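Local atomic coordinates of aspartokinase (Synechocystis, PDB entry 3L76), a protein that probably catalyses the ATP-dependent phosphorylation of the beta-carboxyl group of L-aspartate, and binds lysine and threonine at its ACT domains. Residues 273-278 against 328-333. Residues are numbered along the deposited sequence; the frame is centred on the assembly and turned at random.
Sequences VALLRV and AVTSAI. With SO4 (sulfate ion), chain G.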
ATOM      1  N   VAL A 273      11.968 -37.271  44.417  1.00 31.98           N
ATOM      2  CA  VAL A 273      12.069 -37.131  45.849  1.00 40.56           C
ATOM      3  C   VAL A 273      11.232 -35.924  46.282  1.00 44.32           C
ATOM      4  O   VAL A 273      11.341 -34.848  45.714  1.00 47.42           O
ATOM      5  CB  VAL A 273      13.519 -36.921  46.314  1.00 48.29           C
ATOM      6  CG1 VAL A 273      13.556 -36.835  47.808  1.00 40.36           C
ATOM      7  CG2 VAL A 273      14.425 -38.050  45.824  1.00 33.90           C
ATOM      8  N   ALA A 274      10.386 -36.102  47.288  1.00 49.98           N
ATOM      9  CA  ALA A 274       9.644 -34.977  47.838  1.00 31.89           C
ATOM     10  C   ALA A 274       9.836 -34.896  49.355  1.00 40.49           C
ATOM     11  O   ALA A 274       9.815 -35.915  50.057  1.00 45.42           O
ATOM     12  CB  ALA A 274       8.151 -35.089  47.476  1.00 27.93           C
ATOM     13  N   LEU A 275      10.066 -33.681  49.839  1.00 31.07           N
ATOM     14  CA  LEU A 275      10.001 -33.371  51.261  1.00 33.49           C
ATOM     15  C   LEU A 275       8.649 -32.749  51.567  1.00 32.63           C
ATOM     16  O   LEU A 275       8.344 -31.667  51.085  1.00 43.64           O
ATOM     17  CB  LEU A 275      11.093 -32.382  51.638  1.00 34.04           C
ATOM     18  CG  LEU A 275      12.134 -32.924  52.612  1.00 52.38           C
ATOM     19  CD1 LEU A 275      13.060 -31.807  53.043  1.00 46.10           C
ATOM     20  CD2 LEU A 275      11.454 -33.573  53.823  1.00 41.53           C
ATOM     21  N   LEU A 276       7.845 -33.441  52.365  1.00 31.26           N
ATOM     22  CA  LEU A 276       6.492 -32.999  52.688  1.00 34.86           C
ATOM     23  C   LEU A 276       6.432 -32.202  53.987  1.00 42.78           C
ATOM     24  O   LEU A 276       7.174 -32.482  54.931  1.00 41.98           O
ATOM     25  CB  LEU A 276       5.584 -34.218  52.833  1.00 32.52           C
ATOM     26  CG  LEU A 276       5.518 -35.183  51.660  1.00 40.17           C
ATOM     27  CD1 LEU A 276       4.731 -36.409  52.062  1.00 20.14           C
ATOM     28  CD2 LEU A 276       4.909 -34.501  50.434  1.00 26.69           C
ATOM     29  N   ARG A 277       5.534 -31.223  54.023  1.00 47.32           N
ATOM     30  CA  ARG A 277       5.192 -30.502  55.249  1.00 41.70           C
ATOM     31  C   ARG A 277       6.406 -29.918  55.956  1.00 49.86           C
ATOM     32  O   ARG A 277       6.592 -30.095  57.162  1.00 34.57           O
ATOM     33  CB  ARG A 277       4.421 -31.408  56.211  1.00 33.53           C
ATOM     34  CG  ARG A 277       3.616 -30.645  57.245  1.00 40.59           C
ATOM     35  CD  ARG A 277       2.596 -31.542  57.894  1.00 38.40           C
ATOM     36  NE  ARG A 277       1.643 -30.790  58.697  1.00 51.78           N
ATOM     37  CZ  ARG A 277       0.826 -31.347  59.580  1.00 54.82           C
ATOM     38  NH1 ARG A 277       0.851 -32.658  59.785  1.00 43.04           N
ATOM     39  NH2 ARG A 277      -0.013 -30.593  60.260  1.00 45.07           N
ATOM     40  N   VAL A 278       7.237 -29.232  55.193  1.00 42.61           N
ATOM     41  CA  VAL A 278       8.397 -28.554  55.733  1.00 34.63           C
ATOM     42  C   VAL A 278       7.924 -27.145  56.138  1.00 36.18           C
ATOM     43  O   VAL A 278       6.876 -26.692  55.682  1.00 39.17           O
ATOM     44  CB  VAL A 278       9.530 -28.538  54.657  1.00 30.56           C
ATOM     45  CG1 VAL A 278       9.447 -27.291  53.806  1.00 37.36           C
ATOM     46  CG2 VAL A 278      10.887 -28.654  55.289  1.00 79.17           C
ATOM     47  N   ALA A 328      18.555 -40.717  50.518  1.00 54.89           N
ATOM     48  CA  ALA A 328      19.327 -40.817  51.744  1.00 64.66           C
ATOM     49  C   ALA A 328      19.760 -39.440  52.246  1.00 61.81           C
ATOM     50  O   ALA A 328      19.568 -39.117  53.416  1.00 68.74           O
ATOM     51  CB  ALA A 328      20.533 -41.733  51.542  1.00 29.65           C
ATOM     52  N   VAL A 329      20.331 -38.631  51.360  1.00 46.23           N
ATOM     53  CA  VAL A 329      20.789 -37.290  51.720  1.00 45.78           C
ATOM     54  C   VAL A 329      19.637 -36.431  52.214  1.00 62.45           C
ATOM     55  O   VAL A 329      19.757 -35.728  53.219  1.00 50.80           O
ATOM     56  CB  VAL A 329      21.423 -36.562  50.529  1.00 52.22           C
ATOM     57  CG1 VAL A 329      21.967 -35.219  50.988  1.00 41.96           C
ATOM     58  CG2 VAL A 329      22.519 -37.415  49.908  1.00 66.58           C
ATOM     59  N   THR A 330      18.525 -36.481  51.489  1.00 58.03           N
ATOM     60  CA  THR A 330      17.326 -35.757  51.880  1.00 34.21           C
ATOM     61  C   THR A 330      16.836 -36.234  53.250  1.00 48.37           C
ATOM     62  O   THR A 330      16.517 -35.420  54.116  1.00 48.35           O
ATOM     63  CB  THR A 330      16.208 -35.876  50.805  1.00 47.90           C
ATOM     64  OG1 THR A 330      16.694 -35.389  49.539  1.00 37.52           O
ATOM     65  CG2 THR A 330      14.970 -35.071  51.210  1.00 30.49           C
ATOM     66  N   SER A 331      16.803 -37.551  53.451  1.00 59.39           N
ATOM     67  CA  SER A 331      16.387 -38.116  54.733  1.00 60.14           C
ATOM     68  C   SER A 331      17.231 -37.613  55.895  1.00 61.39           C
ATOM     69  O   SER A 331      16.769 -37.601  57.041  1.00 55.62           O
ATOM     70  CB  SER A 331      16.401 -39.647  54.707  1.00 58.39           C
ATOM     71  OG  SER A 331      15.266 -40.159  54.022  1.00 80.56           O
ATOM     72  N   ALA A 332      18.450 -37.175  55.594  1.00 46.28           N
ATOM     73  CA  ALA A 332      19.373 -36.758  56.644  1.00 52.99           C
ATOM     74  C   ALA A 332      19.296 -35.262  56.970  1.00 48.87           C
ATOM     75  O   ALA A 332      19.496 -34.853  58.109  1.00 72.48           O
ATOM     76  CB  ALA A 332      20.794 -37.165  56.287  1.00 39.62           C
ATOM     77  N   ILE A 333      19.013 -34.446  55.966  1.00 55.91           N
ATOM     78  CA  ILE A 333      18.808 -33.020  56.187  1.00 70.84           C
ATOM     79  C   ILE A 333      17.488 -32.760  56.921  1.00 80.12           C
ATOM     80  O   ILE A 333      17.403 -31.889  57.789  1.00 62.30           O
ATOM     81  CB  ILE A 333      18.753 -32.256  54.864  1.00 72.67           C
ATOM     82  CG1 ILE A 333      19.901 -32.683  53.950  1.00 96.34           C
ATOM     83  CG2 ILE A 333      18.780 -30.762  55.123  1.00 64.46           C
ATOM     84  CD1 ILE A 333      19.740 -32.200  52.532  1.00 96.24           C
TER
HETATM   85  S   SO4 G 605       0.789 -27.063  59.115  0.50 35.26           S
HETATM   86  O1  SO4 G 605      -0.029 -27.107  57.941  0.50 39.58           O
HETATM   87  O2  SO4 G 605       2.205 -27.318  58.967  0.50 40.76           O
HETATM   88  O3  SO4 G 605       0.663 -25.704  59.592  0.50 40.76           O
HETATM   89  O4  SO4 G 605       0.341 -28.122  59.966  0.50 39.95           O
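Thr-330 projects from its helix onto the strand and meets two aliphatic side chains, Val-273 and Leu-275, that rise from the same face of the sheet. Its methyl does most of the work: CG2 lies 3.8 Å from CG of Leu-275 and also touches CG1 of Val-273. OG1 passes 3.9 Å from CG1 of Val-273, the branch set anti to the backbone N. In Thr-330 a chi1 of -57° places OG1 beside the backbone N and CG2 anti to it, and OG1 hydrogen-bonds the carbonyl oxygen of Ala-326 one turn earlier. Threonine suits this buried place because its hydroxyl is satisfied within its own helix and its methyl is left for the sheet. Valine and leucine suit the strand face because they are apolar, while their backbones bond to neighbouring strands; no hydrogen bond crosses between the segments.

Farther along the strand Arg-277, which does not touch the helix, reaches a sulfate, probably from the crystallisation liquor. Its chain, extended from CG to NE, brings the guanidinium edge to O4 of the ion, with a nearly straight bond from NH2 (164°) and a weak one from NE at 3.2 Å. A methionine here would probably leave the sulfate, held also by OG of Ser-311 and the backbone N of Asn-310, without its cationic mate. Arg-277 and Val-278 both face Asn-312, forming a G1 beta bulge where the strand turns a corner, and the backbone N of Arg-277 is hydrogen-bonded to OD1 of Asp-313.

Outside the two segments, Ile-292, Phe-316 and Ile-349 also touch Thr-330. Strand 271-279 runs antiparallel between strands 311-318 and 348-361, and helix 323-333 packs over them beside helix 284-294, in the ferredoxin-like beta-alpha-beta-beta-alpha-beta fold of an ACT domain.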